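Local coordinates for protein 2,3-dimethylmalate lyase (Aspergillus niger, PDB 3FA4) that is a magnesium-binding lyase of the phosphoenolpyruvate phosphomutase family, built on a TIM-barrel-type fold and assembled from four chains, at residues I84-T89 with H113-V118; F19-G24 with A37-L42; S107-F112 with S153-I158; D27-R32 with F275-L280. One frame throughout, in Å; residues are numbered along the deposited sequence.

Contact 1. Residues I84-T89 with H113-V118; sequences IADADT and HIEDQV. With MG (magnesium ion), chain N.
The magnesium site of this barrel enzyme lies beside the contact of Asp86 with His113, on the C-terminal side of the parallel sheet. Asp86 OD2 binds the magnesium ion at 2.3 Å and Asp88 OD1 at 2.0 Å. Three waters are also bound to the metal. One of them donates to both Asp86 OD1 and Glu115 OE1, so Glu115 joins the site as a second-shell residue. These two carboxylate oxygens lie 4.3 Å apart, and the shared water probably eases their repulsion. Asp86 OD1 also accepts from Asp88 N at 2.9 Å, from above the carboxylate plane. This Asx turn ties the two metal ligands together.

Asp86 CA lies over one face of the His113 ring, a CH-pi contact at 4.0 Å from the centroid. With CG anti to the backbone N (chi1 178°), the Asp86 carboxylate also reaches the ring, and OD1 comes 3.1 Å from His113 CE1. Farther along, Glu115 N donates to Asp88 O at 3.0 Å. His113 NE2 is hydrogen-bonded to Tyr43. Helix 94-107 links strands 83-86 and 111-114 as a beta-alpha-beta unit, and its Tyr104 and Val97 pack on Ala87 and Ile114.

Contact 2. Residues F19-G24 with A37-L42; sequences FIVAPG and AGFDAL
Pro23 lies over one face of the Phe39 ring. Its CG is 3.9 Å from the ring centroid and 20° off the normal, a CH-pi contact. The pyrrolidine does not sit squarely over the ring. Pro23 CG is shifted toward the rim, near Phe39 CG and CD1, while Pro23 CD comes 3.6 Å from Phe39 CD2. Val21 adds a looser touch, with its CG1 4.1 Å from Phe39 CE2. CG1, set anti to the backbone N (chi1 176°), is the branch that meets the ring.

Ala41 forms the other part of the first shell. Its CB meets Ile20 CG2 at 3.7 Å and Ala22 CB at 3.8 Å, and it also packs on the carbonyl O of Val21. Ala41 O in turn lies 3.4 Å from Pro23 CD. The contact is thus largely apolar, but a water bridges the two backbones. It donates to Val21 O at 2.7 Å and accepts from Asp40 N at 3.0 Å. The same water sits in the plane of the Phe39 ring, at its edge.

This is the return half of a beta-alpha-beta crossover. Strand 20-25 leads into helix 28-37, and the loop 38-41 brings the chain back to the neighbouring parallel strand 42-44. Gly38 ends the helix in a Schellman motif, just ahead of Phe39. Farther out, Ala34 of the helix packs on both Pro23 and Leu42. On the far side of strand 20-25, strand 235-238 pairs with Ile20 and Ala22. Met254 of the second subunit packs on Pro23, and Lys258 of that subunit packs on Phe39.

Contact 3. Residues S107-F112 with S153-I158; sequences SGVAAF and SDIVVI
Phe112 meets Ile155 at the entrance of two parallel strands. From CB of Ile155 the side chain divides into two branches. CG1 is anti to the backbone N (chi1 -163°), which brings the end of the chain close to segment 107-112. It lies 3.5 Å from Val109 O and also touches Phe112 CD2. CG2 reaches the same ring at Phe112 CE2, 3.9 Å away. The tip, CD1, arrives at the ring edge, in its plane. It is 3.3 Å from Phe112 CD2, a tight fit, and it also meets Val109 CB. The Phe112 and Ile155 side chains cross at about a right angle. The far end of the ring, CZ, meets Val157 CG2, and those two side chains lie side by side and point the same way.

Ala111 and Val156 share the other face of the sheet. Their CB atoms are 3.6 Å apart, and Ile158 CD1 also packs on Ala111 CB. Three backbone bonds hold the strands in parallel register. Val156 N donates to Ala110 O at 3.0 Å, Phe112 N to Val156 O at 3.2 Å, and Ile158 N to Phe112 O at 3.1 Å. Just ahead of the strand, Ser153 OG accepts from Ile155 N in an ST turn, which probably helps to fix the backbone there.

Strands 111-114 and 156-161 are neighbours in the parallel barrel sheet. Strand 83-86 lies beyond the first and strand 186-189 beyond the second. Tyr104 and Thr101 of helix 94-107 cover the Phe112 and Ile155 side, whereas Leu9 of helix 5-13 packs on Ala111 and Leu13 on Val156.

Contact 4. Residues D27-R32 with F275-L280; sequences DGLSAR and FRVCGL
Arg32 packs closely along the end of helix 271-277, passing Val277 and Cys278. Its CD lies 3.4 Å from Val277 O, and its CB is 4.1 Å from Val277 CG1. The chain bends at chi2 (-78°), and the guanidinium then lies with one face over the backbone at Cys278 and Gly279. Cys278 O is 3.3 Å above that plane, nearest Arg32 NH2, but the angle is too poor for a hydrogen bond. Gly279 N lies over the same group, 3.8 Å from Arg32 NH1. The NH2 group instead bonds to Gly55 O of the second subunit.

Segment 275-280 is a helix end in a Schellman motif, with Gly279 at the C-prime position. Leu280 N donates to Phe275 O and Gly279 N to Arg276 O. The turn leads into helix 280-289. On the other side, Asp27 is the N-cap of helix 28-37, and its OD1 accepts from Ser30 N at 2.9 Å.

The looser part is at Leu29. Its CD2 only grazes the other segment, at 4.2 Å from Cys278 SG and 4.5 Å from Val277 CG1. Leu29 is nevertheless buried, with Val247 of the second subunit packed on it. Solvent reaches part of Arg32 and Val277.

In the fold
Contacts 1, 2 and 3 belong to one parallel sheet of TIM-barrel type, in which strands 20-25, 42-44, 83-86, 111-114 and 156-161 are successive neighbours. Contacts 1 and 3 share strand 111-114, and their centres are 13 Å apart. Contacts 1 and 2 have centres 20 Å apart, yet they touch where Ile84 N meets Leu42 O, 2.9 Å. Along the chain contact 2 closes before contact 1 opens, and the segments of contacts 1 and 3 alternate. Contact 4 joins the helix after strand 20-25 to the C-terminal helices, 27 Å from contact 1 between centres. Contacts 1 and 3 thus build adjoining strands of the sheet that carries the magnesium, while contacts 2 and 4 meet the second subunit.

Contact 1. Residues I84-T89 with H113-V118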
loop_
_atom_site.group_PDB
_atom_site.type_symbol
_atom_site.label_atom_id
_atom_site.label_comp_id
_atom_site.label_asym_id
_atom_site.label_seq_id
_atom_site.Cartn_x
_atom_site.Cartn_y
_atom_site.Cartn_z
ATOM N N ILE B 84 15.946 -14.842 0.003
ATOM C CA ILE B 84 16.854 -13.944 -0.780
ATOM C C ILE B 84 15.972 -13.199 -1.724
ATOM O O ILE B 84 15.326 -13.838 -2.472
ATOM C CB ILE B 84 17.916 -14.747 -1.601
ATOM C CG1 ILE B 84 18.678 -15.671 -0.634
ATOM C CG2 ILE B 84 18.871 -13.784 -2.340
ATOM C CD1 ILE B 84 19.414 -16.760 -1.261
ATOM N N ALA B 85 15.933 -11.862 -1.666
ATOM C CA ALA B 85 15.029 -11.051 -2.443
ATOM C C ALA B 85 15.698 -10.163 -3.508
ATOM O O ALA B 85 16.675 -9.491 -3.266
ATOM C CB ALA B 85 14.245 -10.189 -1.521
ATOM N N ASP B 86 15.130 -10.092 -4.705
ATOM C CA ASP B 86 15.631 -9.098 -5.679
ATOM C C ASP B 86 15.453 -7.694 -5.021
ATOM O O ASP B 86 14.520 -7.556 -4.195
ATOM C CB ASP B 86 14.904 -9.291 -6.999
ATOM C CG ASP B 86 15.313 -8.302 -8.029
ATOM O OD1 ASP B 86 16.424 -7.694 -7.936
ATOM O OD2 ASP B 86 14.500 -8.070 -8.954
ATOM N N ALA B 87 16.368 -6.715 -5.250
ATOM C CA ALA B 87 16.171 -5.320 -4.790
ATOM C C ALA B 87 16.615 -4.363 -5.893
ATOM O O ALA B 87 16.886 -3.185 -5.628
ATOM C CB ALA B 87 16.949 -4.980 -3.482
ATOM N N ASP B 88 16.720 -4.887 -7.126
ATOM C CA ASP B 88 17.072 -4.091 -8.282
ATOM C C ASP B 88 18.286 -3.191 -8.021
ATOM O O ASP B 88 19.348 -3.702 -7.704
ATOM C CB ASP B 88 15.860 -3.321 -8.758
ATOM C CG ASP B 88 14.692 -4.249 -9.086
ATOM O OD1 ASP B 88 14.906 -5.313 -9.715
ATOM O OD2 ASP B 88 13.552 -3.957 -8.668
ATOM N N THR B 89 18.146 -1.873 -8.119
ATOM C CA THR B 89 19.302 -0.976 -8.000
ATOM C C THR B 89 19.158 -0.212 -6.690
ATOM O O THR B 89 19.847 0.799 -6.447
ATOM C CB THR B 89 19.444 -0.067 -9.246
ATOM O OG1 THR B 89 18.429 0.958 -9.277
ATOM C CG2 THR B 89 19.325 -0.924 -10.545
ATOM N N HIS B 113 19.781 -8.804 -3.414
ATOM C CA HIS B 113 20.859 -8.289 -4.276
ATOM C C HIS B 113 20.655 -6.870 -4.824
ATOM O O HIS B 113 19.559 -6.507 -5.103
ATOM C CB HIS B 113 21.295 -9.257 -5.407
ATOM C CG HIS B 113 20.174 -9.839 -6.203
ATOM N ND1 HIS B 113 19.528 -9.144 -7.225
ATOM C CD2 HIS B 113 19.600 -11.068 -6.158
ATOM C CE1 HIS B 113 18.588 -9.915 -7.754
ATOM N NE2 HIS B 113 18.610 -11.088 -7.130
ATOM N N ILE B 114 21.757 -6.141 -5.020
ATOM C CA ILE B 114 21.784 -4.770 -5.620
ATOM C C ILE B 114 22.781 -4.712 -6.799
ATOM O O ILE B 114 23.903 -5.186 -6.670
ATOM C CB ILE B 114 22.099 -3.692 -4.519
ATOM C CG1 ILE B 114 20.788 -3.151 -3.975
ATOM C CG2 ILE B 114 22.927 -2.498 -5.049
ATOM C CD1 ILE B 114 21.002 -2.335 -2.897
ATOM N N GLU B 115 22.338 -4.202 -7.941
ATOM C CA GLU B 115 23.103 -4.289 -9.190
ATOM C C GLU B 115 23.626 -2.933 -9.707
ATOM O O GLU B 115 23.297 -1.850 -9.127
ATOM C CB GLU B 115 22.298 -5.032 -10.284
ATOM C CG GLU B 115 21.082 -4.306 -10.755
ATOM C CD GLU B 115 19.969 -5.204 -11.359
ATOM O OE1 GLU B 115 19.381 -6.030 -10.646
ATOM O OE2 GLU B 115 19.566 -4.981 -12.544
ATOM N N ASP B 116 24.451 -2.979 -10.775
ATOM C CA ASP B 116 25.185 -1.793 -11.264
ATOM C C ASP B 116 24.512 -1.077 -12.490
ATOM O O ASP B 116 25.097 -0.181 -13.119
ATOM C CB ASP B 116 26.660 -2.147 -11.512
ATOM C CG ASP B 116 26.824 -3.348 -12.390
ATOM O OD1 ASP B 116 25.798 -4.002 -12.695
ATOM O OD2 ASP B 116 27.960 -3.643 -12.780
ATOM N N GLN B 117 23.269 -1.466 -12.763
ATOM C CA GLN B 117 22.491 -0.869 -13.822
ATOM C C GLN B 117 21.954 0.496 -13.414
ATOM O O GLN B 117 22.007 0.872 -12.234
ATOM C CB GLN B 117 21.343 -1.793 -14.255
ATOM C CG GLN B 117 21.800 -3.115 -14.881
ATOM C CD GLN B 117 20.725 -3.729 -15.765
ATOM O OE1 GLN B 117 20.560 -3.346 -16.895
ATOM N NE2 GLN B 117 20.012 -4.687 -15.247
ATOM N N VAL B 118 21.502 1.243 -14.418
ATOM C CA VAL B 118 20.832 2.525 -14.221
ATOM C C VAL B 118 19.414 2.201 -13.746
ATOM O O VAL B 118 18.859 1.138 -14.065
ATOM C CB VAL B 118 20.812 3.365 -15.503
ATOM C CG1 VAL B 118 20.085 4.664 -15.262
ATOM C CG2 VAL B 118 22.201 3.728 -15.891
HETATM MG MG MG N . 15.223 -7.007 -10.809
HETATM O O HOH W 1 17.170 -7.309 -10.508
HETATM O O HOH W 2 13.222 -6.999 -11.118
HETATM O O HOH W 3 15.189 -8.988 -11.888
#

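Contact 2. Residues F19-G24 with A37-L42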
loop_
_atom_site.group_PDB
_atom_site.type_symbol
_atom_site.label_atom_id
_atom_site.label_comp_id
_atom_site.label_asym_id
_atom_site.label_seq_id
_atom_site.Cartn_x
_atom_site.Cartn_y
_atom_site.Cartn_z
ATOM N N PHE B 19 25.652 -25.156 1.623
ATOM C CA PHE B 19 25.340 -24.741 0.282
ATOM C C PHE B 19 23.866 -24.405 0.294
ATOM O O PHE B 19 23.067 -25.180 0.798
ATOM C CB PHE B 19 25.664 -25.871 -0.700
ATOM C CG PHE B 19 25.450 -25.480 -2.096
ATOM C CD1 PHE B 19 26.294 -24.548 -2.683
ATOM C CD2 PHE B 19 24.389 -26.018 -2.827
ATOM C CE1 PHE B 19 26.037 -24.083 -3.990
ATOM C CE2 PHE B 19 24.128 -25.583 -4.119
ATOM C CZ PHE B 19 24.950 -24.607 -4.708
ATOM N N ILE B 20 23.513 -23.248 -0.247
ATOM C CA ILE B 20 22.139 -22.703 -0.229
ATOM C C ILE B 20 21.432 -22.882 -1.593
ATOM O O ILE B 20 21.959 -22.476 -2.625
ATOM C CB ILE B 20 22.170 -21.209 0.203
ATOM C CG1 ILE B 20 22.809 -21.104 1.591
ATOM C CG2 ILE B 20 20.742 -20.582 0.237
ATOM C CD1 ILE B 20 24.002 -20.289 1.654
ATOM N N VAL B 21 20.258 -23.521 -1.571
ATOM C CA VAL B 21 19.547 -23.904 -2.762
ATOM C C VAL B 21 18.234 -23.212 -2.608
ATOM O O VAL B 21 17.504 -23.502 -1.679
ATOM C CB VAL B 21 19.328 -25.466 -2.921
ATOM C CG1 VAL B 21 18.459 -25.737 -4.189
ATOM C CG2 VAL B 21 20.644 -26.201 -3.007
ATOM N N ALA B 22 17.940 -22.287 -3.502
ATOM C CA ALA B 22 16.845 -21.446 -3.274
ATOM C C ALA B 22 16.014 -21.326 -4.535
ATOM O O ALA B 22 16.385 -20.605 -5.456
ATOM C CB ALA B 22 17.306 -20.098 -2.735
ATOM N N PRO B 23 14.868 -22.061 -4.605
ATOM C CA PRO B 23 14.055 -21.910 -5.778
ATOM C C PRO B 23 13.418 -20.553 -5.884
ATOM O O PRO B 23 13.054 -19.913 -4.857
ATOM C CB PRO B 23 13.023 -23.044 -5.623
ATOM C CG PRO B 23 12.910 -23.197 -4.261
ATOM C CD PRO B 23 14.286 -23.093 -3.729
ATOM N N GLY B 24 13.243 -20.119 -7.120
ATOM C CA GLY B 24 12.631 -18.813 -7.334
ATOM C C GLY B 24 11.122 -18.893 -7.146
ATOM O O GLY B 24 10.417 -19.683 -7.823
ATOM N N ALA B 37 7.732 -28.662 -0.380
ATOM C CA ALA B 37 8.550 -29.597 -1.123
ATOM C C ALA B 37 9.840 -29.736 -0.326
ATOM O O ALA B 37 10.592 -30.688 -0.458
ATOM C CB ALA B 37 8.795 -29.082 -2.516
ATOM N N GLY B 38 10.065 -28.831 0.606
ATOM C CA GLY B 38 11.117 -29.117 1.572
ATOM C C GLY B 38 12.350 -28.298 1.331
ATOM O O GLY B 38 13.388 -28.609 1.897
ATOM N N PHE B 39 12.231 -27.217 0.558
ATOM C CA PHE B 39 13.342 -26.250 0.383
ATOM C C PHE B 39 13.626 -25.454 1.649
ATOM O O PHE B 39 12.677 -25.074 2.330
ATOM C CB PHE B 39 13.070 -25.366 -0.834
ATOM C CG PHE B 39 13.238 -26.103 -2.084
ATOM C CD1 PHE B 39 12.163 -26.563 -2.767
ATOM C CD2 PHE B 39 14.519 -26.454 -2.514
ATOM C CE1 PHE B 39 12.351 -27.335 -3.912
ATOM C CE2 PHE B 39 14.714 -27.218 -3.642
ATOM C CZ PHE B 39 13.619 -27.650 -4.344
ATOM N N ASP B 40 14.921 -25.314 2.014
ATOM C CA ASP B 40 15.383 -24.551 3.193
ATOM C C ASP B 40 15.778 -23.078 2.908
ATOM O O ASP B 40 16.481 -22.462 3.731
ATOM C CB ASP B 40 16.618 -25.159 3.788
ATOM C CG ASP B 40 16.361 -26.459 4.488
ATOM O OD1 ASP B 40 15.262 -26.718 5.069
ATOM O OD2 ASP B 40 17.341 -27.244 4.501
ATOM N N ALA B 41 15.385 -22.568 1.741
ATOM C CA ALA B 41 15.676 -21.202 1.345
ATOM C C ALA B 41 14.793 -20.901 0.155
ATOM O O ALA B 41 14.463 -21.806 -0.595
ATOM C CB ALA B 41 17.149 -21.065 0.966
ATOM N N LEU B 42 14.386 -19.640 -0.007
ATOM C CA LEU B 42 13.628 -19.265 -1.165
ATOM C C LEU B 42 14.279 -18.021 -1.784
ATOM O O LEU B 42 15.072 -17.323 -1.146
ATOM C CB LEU B 42 12.193 -18.968 -0.794
ATOM C CG LEU B 42 11.343 -19.913 0.024
ATOM C CD1 LEU B 42 10.187 -19.150 0.622
ATOM C CD2 LEU B 42 10.899 -21.189 -0.809
HETATM O O HOH W 4 17.029 -25.661 -0.065
#

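Contact 3. Residues S107-F112 with S153-I158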
loop_
_atom_site.group_PDB
_atom_site.type_symbol
_atom_site.label_atom_id
_atom_site.label_comp_id
_atom_site.label_asym_id
_atom_site.label_seq_id
_atom_site.Cartn_x
_atom_site.Cartn_y
_atom_site.Cartn_z
ATOM N N SER B 107 11.295 -6.221 7.732
ATOM C CA SER B 107 10.462 -7.262 7.108
ATOM C C SER B 107 10.908 -8.715 7.271
ATOM O O SER B 107 10.146 -9.613 7.063
ATOM C CB SER B 107 10.404 -7.023 5.636
ATOM O OG SER B 107 9.720 -5.824 5.344
ATOM N N GLY B 108 12.149 -8.937 7.594
ATOM C CA GLY B 108 12.635 -10.273 7.890
ATOM C C GLY B 108 13.292 -10.910 6.703
ATOM O O GLY B 108 13.556 -12.130 6.722
ATOM N N VAL B 109 13.627 -10.087 5.698
ATOM C CA VAL B 109 14.372 -10.575 4.510
ATOM C C VAL B 109 15.762 -11.028 4.922
ATOM O O VAL B 109 16.353 -10.317 5.682
ATOM C CB VAL B 109 14.424 -9.536 3.422
ATOM C CG1 VAL B 109 15.121 -10.124 2.199
ATOM C CG2 VAL B 109 12.990 -9.153 3.071
ATOM N N ALA B 110 16.237 -12.220 4.502
ATOM C CA ALA B 110 17.598 -12.668 4.828
ATOM C C ALA B 110 18.781 -12.079 3.981
ATOM O O ALA B 110 19.888 -11.947 4.486
ATOM C CB ALA B 110 17.673 -14.191 4.896
ATOM N N ALA B 111 18.568 -11.798 2.714
ATOM C CA ALA B 111 19.593 -11.275 1.845
ATOM C C ALA B 111 18.867 -10.542 0.718
ATOM O O ALA B 111 17.731 -10.845 0.472
ATOM C CB ALA B 111 20.418 -12.424 1.265
ATOM N N PHE B 112 19.500 -9.586 0.050
ATOM C CA PHE B 112 18.886 -8.972 -1.160
ATOM C C PHE B 112 19.995 -8.675 -2.119
ATOM O O PHE B 112 21.090 -8.366 -1.688
ATOM C CB PHE B 112 18.127 -7.654 -0.843
ATOM C CG PHE B 112 18.940 -6.611 -0.121
ATOM C CD1 PHE B 112 19.650 -5.652 -0.821
ATOM C CD2 PHE B 112 18.962 -6.559 1.253
ATOM C CE1 PHE B 112 20.367 -4.651 -0.151
ATOM C CE2 PHE B 112 19.697 -5.591 1.934
ATOM C CZ PHE B 112 20.395 -4.629 1.228
ATOM N N SER B 153 21.617 -4.743 11.848
ATOM C CA SER B 153 20.970 -5.782 11.052
ATOM C C SER B 153 21.966 -6.637 10.334
ATOM O O SER B 153 22.945 -6.118 9.785
ATOM C CB SER B 153 20.043 -5.139 10.063
ATOM O OG SER B 153 19.748 -6.052 9.043
ATOM N N ASP B 154 21.734 -7.944 10.377
ATOM C CA ASP B 154 22.562 -8.984 9.757
ATOM C C ASP B 154 22.096 -9.302 8.332
ATOM O O ASP B 154 22.551 -10.263 7.746
ATOM C CB ASP B 154 22.383 -10.299 10.489
ATOM C CG ASP B 154 23.147 -10.380 11.806
ATOM O OD1 ASP B 154 24.115 -9.626 11.968
ATOM O OD2 ASP B 154 22.791 -11.243 12.661
ATOM N N ILE B 155 21.169 -8.529 7.768
ATOM C CA ILE B 155 20.762 -8.798 6.413
ATOM C C ILE B 155 22.068 -8.946 5.580
ATOM O O ILE B 155 23.017 -8.216 5.811
ATOM C CB ILE B 155 19.742 -7.688 5.876
ATOM C CG1 ILE B 155 18.988 -8.211 4.615
ATOM C CG2 ILE B 155 20.457 -6.381 5.669
ATOM C CD1 ILE B 155 17.808 -7.435 4.199
ATOM N N VAL B 156 22.087 -9.924 4.661
ATOM C CA VAL B 156 23.193 -10.287 3.764
ATOM C C VAL B 156 23.151 -9.443 2.466
ATOM O O VAL B 156 22.198 -9.484 1.744
ATOM C CB VAL B 156 23.178 -11.876 3.542
ATOM C CG1 VAL B 156 24.050 -12.350 2.380
ATOM C CG2 VAL B 156 23.610 -12.604 4.822
ATOM N N VAL B 157 24.172 -8.634 2.217
ATOM C CA VAL B 157 24.259 -7.817 1.014
ATOM C C VAL B 157 24.909 -8.589 -0.131
ATOM O O VAL B 157 26.076 -8.977 -0.069
ATOM C CB VAL B 157 24.961 -6.444 1.271
ATOM C CG1 VAL B 157 24.878 -5.603 0.054
ATOM C CG2 VAL B 157 24.214 -5.692 2.390
ATOM N N ILE B 158 24.126 -8.864 -1.164
ATOM C CA ILE B 158 24.675 -9.499 -2.347
ATOM C C ILE B 158 24.969 -8.434 -3.384
ATOM O O ILE B 158 24.086 -7.647 -3.630
ATOM C CB ILE B 158 23.761 -10.580 -2.899
ATOM C CG1 ILE B 158 23.303 -11.531 -1.746
ATOM C CG2 ILE B 158 24.494 -11.271 -4.028
ATOM C CD1 ILE B 158 22.499 -12.773 -2.121
#

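Contact 4. Residues D27-R32 with F275-L280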
loop_
_atom_site.group_PDB
_atom_site.type_symbol
_atom_site.label_atom_id
_atom_site.label_comp_id
_atom_site.label_asym_id
_atom_site.label_seq_id
_atom_site.Cartn_x
_atom_site.Cartn_y
_atom_site.Cartn_z
ATOM N N ASP B 27 5.203 -15.136 -5.149
ATOM C CA ASP B 27 3.911 -14.909 -4.523
ATOM C C ASP B 27 3.655 -15.882 -3.351
ATOM O O ASP B 27 4.483 -16.764 -3.039
ATOM C CB ASP B 27 2.767 -14.884 -5.576
ATOM C CG ASP B 27 2.264 -16.268 -6.001
ATOM O OD1 ASP B 27 2.997 -17.305 -5.951
ATOM O OD2 ASP B 27 1.094 -16.315 -6.465
ATOM N N GLY B 28 2.512 -15.727 -2.700
ATOM C CA GLY B 28 2.195 -16.565 -1.558
ATOM C C GLY B 28 2.157 -18.022 -1.888
ATOM O O GLY B 28 2.718 -18.810 -1.159
ATOM N N LEU B 29 1.503 -18.358 -2.993
ATOM C CA LEU B 29 1.257 -19.698 -3.507
ATOM C C LEU B 29 2.473 -20.505 -3.896
ATOM O O LEU B 29 2.576 -21.672 -3.538
ATOM C CB LEU B 29 0.388 -19.583 -4.790
ATOM C CG LEU B 29 -1.093 -19.854 -4.656
ATOM C CD1 LEU B 29 -1.706 -19.847 -5.991
ATOM C CD2 LEU B 29 -1.259 -21.221 -3.998
ATOM N N SER B 30 3.373 -19.885 -4.680
ATOM C CA SER B 30 4.628 -20.483 -5.091
ATOM C C SER B 30 5.523 -20.707 -3.904
ATOM O O SER B 30 6.192 -21.707 -3.848
ATOM C CB SER B 30 5.338 -19.629 -6.098
ATOM O OG SER B 30 5.233 -18.280 -5.778
ATOM N N ALA B 31 5.547 -19.721 -3.001
ATOM C CA ALA B 31 6.239 -19.800 -1.708
ATOM C C ALA B 31 5.763 -20.969 -0.848
ATOM O O ALA B 31 6.599 -21.710 -0.351
ATOM C CB ALA B 31 6.139 -18.496 -0.984
ATOM N N ARG B 32 4.437 -21.182 -0.726
ATOM C CA ARG B 32 3.874 -22.333 -0.004
ATOM C C ARG B 32 4.214 -23.650 -0.651
ATOM O O ARG B 32 4.596 -24.594 0.068
ATOM C CB ARG B 32 2.349 -22.300 0.092
ATOM C CG ARG B 32 1.807 -21.175 0.831
ATOM C CD ARG B 32 1.982 -21.477 2.250
ATOM N NE ARG B 32 1.299 -20.479 3.062
ATOM C CZ ARG B 32 1.130 -20.580 4.379
ATOM N NH1 ARG B 32 1.592 -21.631 5.065
ATOM N NH2 ARG B 32 0.486 -19.626 5.006
ATOM N N PHE B 275 -6.728 -24.456 0.561
ATOM C CA PHE B 275 -6.508 -23.809 1.841
ATOM C C PHE B 275 -5.496 -24.566 2.714
ATOM O O PHE B 275 -4.784 -23.955 3.478
ATOM C CB PHE B 275 -7.820 -23.658 2.560
ATOM C CG PHE B 275 -8.885 -22.983 1.737
ATOM C CD1 PHE B 275 -10.233 -23.271 1.964
ATOM C CD2 PHE B 275 -8.539 -22.043 0.733
ATOM C CE1 PHE B 275 -11.205 -22.661 1.220
ATOM C CE2 PHE B 275 -9.530 -21.440 -0.042
ATOM C CZ PHE B 275 -10.866 -21.755 0.202
ATOM N N ARG B 276 -5.406 -25.890 2.608
ATOM C CA ARG B 276 -4.345 -26.605 3.321
ATOM C C ARG B 276 -2.940 -26.280 2.836
ATOM O O ARG B 276 -2.021 -26.151 3.615
ATOM C CB ARG B 276 -4.560 -28.121 3.294
ATOM C CG ARG B 276 -5.668 -28.586 4.240
ATOM C CD ARG B 276 -5.783 -30.087 4.180
ATOM N NE ARG B 276 -7.162 -30.566 4.027
ATOM C CZ ARG B 276 -7.599 -31.273 2.971
ATOM N NH1 ARG B 276 -6.793 -31.558 1.943
ATOM N NH2 ARG B 276 -8.858 -31.694 2.932
ATOM N N VAL B 277 -2.766 -26.185 1.532
ATOM C CA VAL B 277 -1.505 -25.806 0.935
ATOM C C VAL B 277 -1.095 -24.473 1.533
ATOM O O VAL B 277 0.099 -24.289 1.846
ATOM C CB VAL B 277 -1.644 -25.722 -0.634
ATOM C CG1 VAL B 277 -0.682 -24.703 -1.241
ATOM C CG2 VAL B 277 -1.473 -27.157 -1.269
ATOM N N CYS B 278 -2.088 -23.564 1.669
ATOM C CA CYS B 278 -1.933 -22.285 2.307
ATOM C C CYS B 278 -2.058 -22.257 3.825
ATOM O O CYS B 278 -2.385 -21.233 4.399
ATOM C CB CYS B 278 -2.867 -21.261 1.702
ATOM S SG CYS B 278 -2.491 -20.993 -0.022
ATOM N N GLY B 279 -1.732 -23.353 4.490
ATOM C CA GLY B 279 -1.684 -23.338 5.949
ATOM C C GLY B 279 -2.980 -23.058 6.719
ATOM O O GLY B 279 -2.943 -22.340 7.724
ATOM N N LEU B 280 -4.098 -23.648 6.285
ATOM C CA LEU B 280 -5.380 -23.663 7.037
ATOM C C LEU B 280 -5.219 -24.198 8.422
ATOM O O LEU B 280 -5.651 -23.565 9.360
ATOM C CB LEU B 280 -6.429 -24.566 6.370
ATOM C CG LEU B 280 -7.885 -24.510 6.865
ATOM C CD1 LEU B 280 -8.426 -23.087 6.950
ATOM C CD2 LEU B 280 -8.820 -25.317 5.952
#